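Integral membrane indolylacetylinositol arabinosyltransferase EmbC (Mycolicibacterium smegmatis, PDB 7BVE) is a membrane-embedded arabinosyltransferase that probably polymerises arabinose into the arabinan of the mycobacterial cell wall. Local coordinates at residues L618-W626 with P635-F643; R288-Y299 with P972-R980. All coordinates share one frame; numbering follows the deposited sequence.

How the contacts relate
The two contacts work at different scales of the fold. Contact 1 closes a short loop: 618-626 and 635-643 are separated by only eight residues and join consecutive helices of the membrane domain. Contact 2 brings 288-299 of that domain against 972-980 of the C-terminal domain, across 672 intervening residues, and contact 1 is nested inside this long excursion. Their centres lie about 39 Å apart and their nearest atoms about 18 Å, so they do not touch. Contact 2 borders the bound ethambutol: Asn298 touches the drug and the side chain of Tyr299 is about 9 Å from it, while Tyr282 and Trp965 of the drug pocket come from the same two domains.

Contact 1: L618-W626 with P635-F643; sequences LSFATVNGW and PWSNSFPEF
Asn624 and the Pro635-Trp636 backbone meet through two hydrogen bonds. Asn624 ND2 donates to Pro635 O at 2.9 Å, nearly straight at the hydrogen (171°), with the acceptor lying in the amide plane. The backbone adds Asn624 N to Trp636 O at 3.0 Å, so one residue holds two successive carbonyls. The side chain reaches Pro635 because its CG stands trans to its own N (chi1 -168°), beside the carbonyl carbon. Asn624 O in turn receives a CA-H...O contact from Ser637 CA. One residue earlier, Val623 CG1 packs on the Ser639 backbone, 3.6 Å from Ser639 N. The Phe640 ring lays one face over the Ala621-Thr622 peptide, with Ala621 C 3.8 Å above the plane, toward the rim, while Pro641 CG abuts the edge of the Phe620 ring at CD1 (4.0 Å). Further out, Phe699 and Ser703 of helix 688-710 pack against Asn624, Leu651 of helix 647-668 backs Phe620, and Gly515 O accepts a hydrogen bond from Thr622 OG1. Phe499 of the second subunit packs on Ala621. Altogether, this is a strandless, folded-back connection between helices 602-619 and 647-668 of the GT-C-type membrane domain.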
loop_
_atom_site.group_PDB
_atom_site.type_symbol
_atom_site.label_atom_id
_atom_site.label_comp_id
_atom_site.label_asym_id
_atom_site.label_seq_id
_atom_site.Cartn_x
_atom_site.Cartn_y
_atom_site.Cartn_z
ATOM N N LEU A 618 11.779 -14.322 5.829
ATOM C CA LEU A 618 10.921 -13.211 5.436
ATOM C C LEU A 618 11.728 -11.956 5.119
ATOM O O LEU A 618 11.266 -11.100 4.360
ATOM C CB LEU A 618 9.900 -12.949 6.542
ATOM C CG LEU A 618 8.792 -11.927 6.339
ATOM C CD1 LEU A 618 7.935 -12.321 5.171
ATOM C CD2 LEU A 618 7.964 -11.845 7.590
ATOM N N SER A 619 12.942 -11.843 5.662
ATOM C CA SER A 619 13.784 -10.685 5.370
ATOM C C SER A 619 14.320 -10.678 3.942
ATOM O O SER A 619 14.415 -9.612 3.335
ATOM C CB SER A 619 14.949 -10.640 6.343
ATOM O OG SER A 619 14.470 -10.545 7.665
ATOM N N PHE A 620 14.679 -11.838 3.389
ATOM C CA PHE A 620 15.322 -11.940 2.082
ATOM C C PHE A 620 14.353 -11.916 0.912
ATOM O O PHE A 620 14.748 -12.261 -0.204
ATOM C CB PHE A 620 16.161 -13.210 1.989
ATOM C CG PHE A 620 17.506 -13.089 2.603
ATOM C CD1 PHE A 620 18.531 -12.480 1.903
ATOM C CD2 PHE A 620 17.768 -13.585 3.855
ATOM C CE1 PHE A 620 19.777 -12.359 2.445
ATOM C CE2 PHE A 620 19.017 -13.464 4.405
ATOM C CZ PHE A 620 20.024 -12.850 3.692
ATOM N N ALA A 621 13.111 -11.500 1.121
ATOM C CA ALA A 621 12.107 -11.492 0.063
ATOM C C ALA A 621 12.019 -10.135 -0.607
ATOM O O ALA A 621 10.939 -9.696 -0.994
ATOM C CB ALA A 621 10.754 -11.904 0.619
ATOM N N THR A 622 13.149 -9.446 -0.739
ATOM C CA THR A 622 13.206 -8.106 -1.294
ATOM C C THR A 622 14.564 -7.924 -1.957
ATOM O O THR A 622 15.296 -8.889 -2.171
ATOM C CB THR A 622 12.932 -7.080 -0.194
ATOM O OG1 THR A 622 12.984 -5.761 -0.739
ATOM C CG2 THR A 622 13.923 -7.224 0.924
ATOM N N VAL A 623 14.907 -6.683 -2.281
ATOM C CA VAL A 623 16.139 -6.368 -2.986
ATOM C C VAL A 623 17.203 -5.913 -1.999
ATOM O O VAL A 623 16.922 -5.545 -0.860
ATOM C CB VAL A 623 15.900 -5.295 -4.061
ATOM C CG1 VAL A 623 15.005 -5.831 -5.127
ATOM C CG2 VAL A 623 15.277 -4.079 -3.442
ATOM N N ASN A 624 18.451 -5.931 -2.447
ATOM C CA ASN A 624 19.576 -5.405 -1.675
ATOM C C ASN A 624 19.815 -3.939 -2.033
ATOM O O ASN A 624 20.907 -3.536 -2.408
ATOM C CB ASN A 624 20.825 -6.234 -1.944
ATOM C CG ASN A 624 21.943 -5.946 -0.987
ATOM O OD1 ASN A 624 21.700 -5.605 0.165
ATOM N ND2 ASN A 624 23.171 -6.008 -1.467
ATOM N N GLY A 625 18.770 -3.131 -1.919
ATOM C CA GLY A 625 18.783 -1.775 -2.433
ATOM C C GLY A 625 19.196 -0.763 -1.381
ATOM O O GLY A 625 18.764 -0.832 -0.234
ATOM N N TRP A 626 20.035 0.175 -1.795
ATOM C CA TRP A 626 20.476 1.293 -0.980
ATOM C C TRP A 626 20.078 2.582 -1.695
ATOM O O TRP A 626 19.440 2.558 -2.744
ATOM C CB TRP A 626 21.979 1.198 -0.724
ATOM C CG TRP A 626 22.375 -0.039 0.011
ATOM C CD1 TRP A 626 22.839 -1.191 -0.531
ATOM C CD2 TRP A 626 22.341 -0.249 1.423
ATOM N NE1 TRP A 626 23.094 -2.110 0.449
ATOM C CE2 TRP A 626 22.792 -1.555 1.661
ATOM C CE3 TRP A 626 21.959 0.539 2.510
ATOM C CZ2 TRP A 626 22.887 -2.086 2.939
ATOM C CZ3 TRP A 626 22.058 0.014 3.772
ATOM C CH2 TRP A 626 22.515 -1.286 3.980
ATOM N N PRO A 635 25.858 -6.050 -5.334
ATOM C CA PRO A 635 25.188 -7.265 -5.812
ATOM C C PRO A 635 23.744 -7.372 -5.353
ATOM O O PRO A 635 23.416 -7.073 -4.205
ATOM C CB PRO A 635 26.039 -8.389 -5.217
ATOM C CG PRO A 635 26.752 -7.778 -4.092
ATOM C CD PRO A 635 27.019 -6.374 -4.493
ATOM N N TRP A 636 22.895 -7.827 -6.279
ATOM C CA TRP A 636 21.453 -8.029 -6.107
ATOM C C TRP A 636 20.725 -6.755 -5.708
ATOM O O TRP A 636 19.747 -6.797 -4.969
ATOM C CB TRP A 636 21.116 -9.137 -5.107
ATOM C CG TRP A 636 21.625 -10.477 -5.470
ATOM C CD1 TRP A 636 21.277 -11.207 -6.554
ATOM C CD2 TRP A 636 22.440 -11.327 -4.662
ATOM N NE1 TRP A 636 21.904 -12.420 -6.529
ATOM C CE2 TRP A 636 22.615 -12.523 -5.366
ATOM C CE3 TRP A 636 23.072 -11.175 -3.428
ATOM C CZ2 TRP A 636 23.391 -13.562 -4.880
ATOM C CZ3 TRP A 636 23.838 -12.203 -2.951
ATOM C CH2 TRP A 636 23.992 -13.382 -3.671
ATOM N N SER A 637 21.167 -5.616 -6.230
ATOM C CA SER A 637 20.580 -4.338 -5.866
ATOM C C SER A 637 19.267 -4.057 -6.580
ATOM O O SER A 637 18.625 -3.048 -6.281
ATOM C CB SER A 637 21.584 -3.232 -6.151
ATOM O OG SER A 637 21.887 -3.154 -7.528
ATOM N N ASN A 638 18.858 -4.916 -7.506
ATOM C CA ASN A 638 17.617 -4.730 -8.243
ATOM C C ASN A 638 16.826 -6.022 -8.382
ATOM O O ASN A 638 15.841 -6.046 -9.125
ATOM C CB ASN A 638 17.902 -4.162 -9.631
ATOM C CG ASN A 638 18.351 -2.721 -9.590
ATOM O OD1 ASN A 638 17.796 -1.907 -8.858
ATOM N ND2 ASN A 638 19.363 -2.395 -10.384
ATOM N N SER A 639 17.222 -7.092 -7.700
ATOM C CA SER A 639 16.564 -8.381 -7.814
ATOM C C SER A 639 16.681 -9.095 -6.480
ATOM O O SER A 639 17.376 -8.637 -5.576
ATOM C CB SER A 639 17.169 -9.207 -8.946
ATOM O OG SER A 639 18.530 -9.489 -8.699
ATOM N N PHE A 640 15.987 -10.221 -6.354
ATOM C CA PHE A 640 16.026 -10.958 -5.099
ATOM C C PHE A 640 17.341 -11.722 -5.003
ATOM O O PHE A 640 17.852 -12.191 -6.020
ATOM C CB PHE A 640 14.877 -11.964 -4.961
ATOM C CG PHE A 640 13.504 -11.362 -4.762
ATOM C CD1 PHE A 640 13.282 -9.998 -4.786
ATOM C CD2 PHE A 640 12.447 -12.190 -4.442
ATOM C CE1 PHE A 640 12.022 -9.485 -4.587
ATOM C CE2 PHE A 640 11.192 -11.681 -4.226
ATOM C CZ PHE A 640 10.981 -10.327 -4.297
ATOM N N PRO A 641 17.911 -11.859 -3.807
ATOM C CA PRO A 641 19.122 -12.671 -3.656
ATOM C C PRO A 641 18.850 -14.143 -3.912
ATOM O O PRO A 641 17.915 -14.722 -3.360
ATOM C CB PRO A 641 19.531 -12.417 -2.203
ATOM C CG PRO A 641 18.944 -11.117 -1.879
ATOM C CD PRO A 641 17.648 -11.069 -2.598
ATOM N N GLU A 642 19.678 -14.745 -4.758
ATOM C CA GLU A 642 19.540 -16.150 -5.103
ATOM C C GLU A 642 20.863 -16.667 -5.634
ATOM O O GLU A 642 21.642 -15.917 -6.225
ATOM C CB GLU A 642 18.438 -16.370 -6.143
ATOM C CG GLU A 642 18.688 -15.791 -7.511
ATOM C CD GLU A 642 17.523 -16.029 -8.442
ATOM O OE1 GLU A 642 16.505 -16.588 -7.989
ATOM O OE2 GLU A 642 17.628 -15.671 -9.631
ATOM N N PHE A 643 21.118 -17.949 -5.402
ATOM C CA PHE A 643 22.208 -18.637 -6.077
ATOM C C PHE A 643 21.710 -19.493 -7.228
ATOM O O PHE A 643 22.132 -19.302 -8.371
ATOM C CB PHE A 643 23.003 -19.502 -5.096
ATOM C CG PHE A 643 24.187 -20.164 -5.722
ATOM C CD1 PHE A 643 25.309 -19.423 -6.049
ATOM C CD2 PHE A 643 24.182 -21.523 -5.993
ATOM C CE1 PHE A 643 26.406 -20.021 -6.634
ATOM C CE2 PHE A 643 25.277 -22.129 -6.581
ATOM C CZ PHE A 643 26.389 -21.376 -6.899
#

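Contact 2: R288-Y299 with P972-R980; sequences RVSEHAGYMANY and PCQRPFDHR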
loop_
_atom_site.group_PDB
_atom_site.type_symbol
_atom_site.label_atom_id
_atom_site.label_comp_id
_atom_site.label_asym_id
_atom_site.label_seq_id
_atom_site.Cartn_x
_atom_site.Cartn_y
_atom_site.Cartn_z
ATOM N N ARG A 288 24.663 24.912 5.945
ATOM C CA ARG A 288 25.655 25.755 5.303
ATOM C C ARG A 288 25.103 27.151 5.032
ATOM O O ARG A 288 25.834 28.138 5.142
ATOM C CB ARG A 288 26.149 25.105 4.016
ATOM C CG ARG A 288 27.450 25.705 3.559
ATOM C CD ARG A 288 27.915 25.229 2.207
ATOM N NE ARG A 288 28.149 23.798 2.124
ATOM C CZ ARG A 288 28.532 23.194 1.008
ATOM N NH1 ARG A 288 28.758 23.901 -0.083
ATOM N NH2 ARG A 288 28.718 21.889 0.988
ATOM N N VAL A 289 23.818 27.266 4.686
ATOM C CA VAL A 289 23.272 28.593 4.380
ATOM C C VAL A 289 22.756 29.359 5.602
ATOM O O VAL A 289 22.529 30.582 5.511
ATOM C CB VAL A 289 22.148 28.498 3.336
ATOM C CG1 VAL A 289 22.652 27.814 2.104
ATOM C CG2 VAL A 289 20.960 27.781 3.891
ATOM N N SER A 290 22.574 28.685 6.744
ATOM C CA SER A 290 21.968 29.341 7.897
ATOM C C SER A 290 22.836 30.407 8.547
ATOM O O SER A 290 22.320 31.191 9.345
ATOM C CB SER A 290 21.628 28.314 8.950
ATOM O OG SER A 290 22.804 27.787 9.518
ATOM N N GLU A 291 24.134 30.446 8.276
ATOM C CA GLU A 291 24.951 31.476 8.908
ATOM C C GLU A 291 24.777 32.822 8.232
ATOM O O GLU A 291 24.696 33.851 8.905
ATOM C CB GLU A 291 26.422 31.087 8.893
ATOM C CG GLU A 291 26.797 30.004 9.858
ATOM C CD GLU A 291 28.278 29.736 9.830
ATOM O OE1 GLU A 291 28.954 30.253 8.918
ATOM O OE2 GLU A 291 28.777 29.038 10.733
ATOM N N HIS A 292 24.745 32.832 6.907
ATOM C CA HIS A 292 24.513 34.067 6.177
ATOM C C HIS A 292 23.068 34.514 6.293
ATOM O O HIS A 292 22.803 35.717 6.310
ATOM C CB HIS A 292 24.899 33.877 4.714
ATOM C CG HIS A 292 24.760 35.107 3.877
ATOM N ND1 HIS A 292 25.635 36.164 3.958
ATOM C CD2 HIS A 292 23.867 35.431 2.916
ATOM C CE1 HIS A 292 25.277 37.096 3.095
ATOM N NE2 HIS A 292 24.206 36.676 2.451
ATOM N N ALA A 293 22.123 33.565 6.375
ATOM C CA ALA A 293 20.717 33.951 6.485
ATOM C C ALA A 293 20.406 34.656 7.794
ATOM O O ALA A 293 19.524 35.517 7.837
ATOM C CB ALA A 293 19.819 32.732 6.345
ATOM N N GLY A 294 21.113 34.317 8.863
ATOM C CA GLY A 294 20.843 34.868 10.167
ATOM C C GLY A 294 19.895 34.054 11.011
ATOM O O GLY A 294 19.670 34.413 12.170
ATOM N N TYR A 295 19.325 32.985 10.467
ATOM C CA TYR A 295 18.403 32.127 11.197
ATOM C C TYR A 295 18.392 30.776 10.501
ATOM O O TYR A 295 18.914 30.624 9.398
ATOM C CB TYR A 295 17.004 32.750 11.278
ATOM C CG TYR A 295 16.186 32.748 10.008
ATOM C CD1 TYR A 295 16.385 33.693 9.021
ATOM C CD2 TYR A 295 15.157 31.848 9.840
ATOM C CE1 TYR A 295 15.630 33.688 7.884
ATOM C CE2 TYR A 295 14.396 31.848 8.719
ATOM C CZ TYR A 295 14.633 32.759 7.745
ATOM O OH TYR A 295 13.850 32.738 6.627
ATOM N N MET A 296 17.800 29.788 11.157
ATOM C CA MET A 296 17.830 28.410 10.674
ATOM C C MET A 296 16.551 28.136 9.896
ATOM O O MET A 296 15.585 27.600 10.431
ATOM C CB MET A 296 17.969 27.432 11.832
ATOM C CG MET A 296 18.299 26.025 11.397
ATOM S SD MET A 296 20.025 25.876 10.978
ATOM C CE MET A 296 19.914 24.741 9.628
ATOM N N ALA A 297 16.549 28.482 8.618
ATOM C CA ALA A 297 15.399 28.257 7.758
ATOM C C ALA A 297 15.385 26.832 7.242
ATOM O O ALA A 297 16.431 26.223 7.023
ATOM C CB ALA A 297 15.408 29.201 6.560
ATOM N N ASN A 298 14.189 26.307 7.041
ATOM C CA ASN A 298 14.043 25.127 6.208
ATOM C C ASN A 298 14.090 25.587 4.765
ATOM O O ASN A 298 13.317 26.458 4.355
ATOM C CB ASN A 298 12.745 24.396 6.515
ATOM C CG ASN A 298 12.700 23.017 5.910
ATOM O OD1 ASN A 298 13.580 22.623 5.160
ATOM N ND2 ASN A 298 11.692 22.259 6.271
ATOM N N TYR A 299 14.993 25.000 3.996
ATOM C CA TYR A 299 15.484 25.668 2.804
ATOM C C TYR A 299 14.740 25.210 1.563
ATOM O O TYR A 299 14.516 25.996 0.641
ATOM C CB TYR A 299 16.979 25.402 2.705
ATOM C CG TYR A 299 17.729 26.053 1.589
ATOM C CD1 TYR A 299 17.953 27.414 1.581
ATOM C CD2 TYR A 299 18.300 25.286 0.590
ATOM C CE1 TYR A 299 18.678 27.999 0.576
ATOM C CE2 TYR A 299 19.023 25.858 -0.411
ATOM C CZ TYR A 299 19.213 27.209 -0.411
ATOM O OH TYR A 299 19.941 27.779 -1.415
ATOM N N PRO A 972 30.231 18.196 -2.467
ATOM C CA PRO A 972 30.435 19.046 -1.294
ATOM C C PRO A 972 31.263 20.296 -1.534
ATOM O O PRO A 972 31.271 21.172 -0.663
ATOM C CB PRO A 972 31.161 18.099 -0.343
ATOM C CG PRO A 972 31.994 17.305 -1.221
ATOM C CD PRO A 972 31.226 17.110 -2.497
ATOM N N CYS A 973 31.922 20.390 -2.693
ATOM C CA CYS A 973 32.786 21.563 -3.009
ATOM C C CYS A 973 31.960 22.697 -3.633
ATOM O O CYS A 973 32.414 23.857 -3.571
ATOM C CB CYS A 973 33.907 21.168 -3.963
ATOM S SG CYS A 973 35.373 20.515 -3.122
ATOM N N GLN A 974 30.800 22.368 -4.208
ATOM C CA GLN A 974 29.934 23.348 -4.850
ATOM C C GLN A 974 29.002 23.986 -3.838
ATOM O O GLN A 974 28.421 23.299 -2.997
ATOM C CB GLN A 974 29.122 22.696 -5.967
ATOM C CG GLN A 974 29.889 22.561 -7.259
ATOM C CD GLN A 974 30.846 21.409 -7.268
ATOM O OE1 GLN A 974 30.668 20.432 -6.554
ATOM N NE2 GLN A 974 31.909 21.540 -8.039
ATOM N N ARG A 975 28.840 25.318 -3.936
ATOM C CA ARG A 975 28.120 25.962 -2.854
ATOM C C ARG A 975 26.697 26.317 -3.262
ATOM O O ARG A 975 26.452 26.680 -4.414
ATOM C CB ARG A 975 28.840 27.225 -2.366
ATOM C CG ARG A 975 28.888 28.392 -3.306
ATOM C CD ARG A 975 29.428 29.594 -2.577
ATOM N NE ARG A 975 29.433 30.793 -3.402
ATOM C CZ ARG A 975 28.409 31.630 -3.501
ATOM N NH1 ARG A 975 28.500 32.699 -4.271
ATOM N NH2 ARG A 975 27.297 31.398 -2.828
ATOM N N PRO A 976 25.735 26.181 -2.358
ATOM C CA PRO A 976 24.356 26.548 -2.681
ATOM C C PRO A 976 24.165 28.057 -2.634
ATOM O O PRO A 976 25.022 28.806 -2.175
ATOM C CB PRO A 976 23.554 25.849 -1.588
ATOM C CG PRO A 976 24.482 25.763 -0.461
ATOM C CD PRO A 976 25.831 25.562 -1.028
ATOM N N PHE A 977 23.013 28.497 -3.121
ATOM C CA PHE A 977 22.741 29.922 -3.162
ATOM C C PHE A 977 22.199 30.405 -1.818
ATOM O O PHE A 977 21.570 29.661 -1.065
ATOM C CB PHE A 977 21.786 30.259 -4.313
ATOM C CG PHE A 977 20.428 29.630 -4.204
ATOM C CD1 PHE A 977 20.193 28.371 -4.708
ATOM C CD2 PHE A 977 19.373 30.322 -3.650
ATOM C CE1 PHE A 977 18.950 27.799 -4.619
ATOM C CE2 PHE A 977 18.132 29.752 -3.560
ATOM C CZ PHE A 977 17.923 28.492 -4.049
ATOM N N ASP A 978 22.450 31.676 -1.529
ATOM C CA ASP A 978 22.142 32.289 -0.250
ATOM C C ASP A 978 20.774 32.968 -0.273
ATOM O O ASP A 978 20.100 33.044 -1.298
ATOM C CB ASP A 978 23.217 33.312 0.106
ATOM C CG ASP A 978 24.524 32.681 0.507
ATOM O OD1 ASP A 978 24.507 31.603 1.128
ATOM O OD2 ASP A 978 25.577 33.269 0.194
ATOM N N HIS A 979 20.372 33.472 0.892
ATOM C CA HIS A 979 19.241 34.374 1.050
ATOM C C HIS A 979 19.489 35.136 2.338
ATOM O O HIS A 979 20.016 34.562 3.286
ATOM C CB HIS A 979 17.906 33.621 1.094
ATOM C CG HIS A 979 17.695 32.798 2.327
ATOM N ND1 HIS A 979 17.005 33.266 3.421
ATOM C CD2 HIS A 979 18.084 31.540 2.639
ATOM C CE1 HIS A 979 16.967 32.330 4.349
ATOM N NE2 HIS A 979 17.621 31.276 3.903
ATOM N N ARG A 980 19.203 36.433 2.356
ATOM C CA ARG A 980 19.491 37.160 3.584
ATOM C C ARG A 980 18.279 37.832 4.203
ATOM O O ARG A 980 17.950 37.546 5.359
ATOM C CB ARG A 980 20.589 38.185 3.335
ATOM C CG ARG A 980 21.223 38.716 4.588
ATOM C CD ARG A 980 22.373 39.596 4.202
ATOM N NE ARG A 980 23.074 40.152 5.345
ATOM C CZ ARG A 980 24.110 40.974 5.236
ATOM N NH1 ARG A 980 24.543 41.330 4.037
ATOM N NH2 ARG A 980 24.704 41.447 6.321
#
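Pro972 O is gripped from two sources: Arg288 NH2 donates a weak hydrogen bond at 3.1 Å and Thr325 OG1 a second hydrogen bond. The same guanidinium uses NH1 to reach Gln974 O at 3.0 Å, from above the carbonyl plane rather than on a lone pair, so one arginine spans two carbonyls of the strandless C-terminal-domain segment. This is a domain interface, where the end of helix 281-293 and the turn after it, in the GT-C-type membrane domain, meet the loop between strands 961-963 and 989-992. Arg288 starts extended and bends at chi3 (-61°), which carries its tip past Pro976; the two side chains cross at about a right angle. Beside it, Val289 CG1 packs on Pro976 CG (3.8 Å). Cys973, disulfide-bonded to Cys730, and Gln974, bonded to Gln952, tie the loop into its own domain. Farther along, the Tyr299 hydroxyl sits over the centre of the Phe977 ring and points to Phe977 O as its hydrogen-bond acceptor, at a separation too short to trust in detail. Asp978 places OD2 over one face of the His292 imidazole, whose CD2 lies 3.6 Å from Asp978 CB; Arg980 CD packs near His292 NE2 at 3.9 Å. His979 turns its imidazole back toward 288-299, where Ala297 CB, Tyr295 OH (bonded to Gly304 O) and Tyr299 CE1 approach obliquely from one side of the ring plane and Ala293 CB from the other. Ala293 CB makes a CH-pi contact over the His979 ring, 3.9 Å from its centroid.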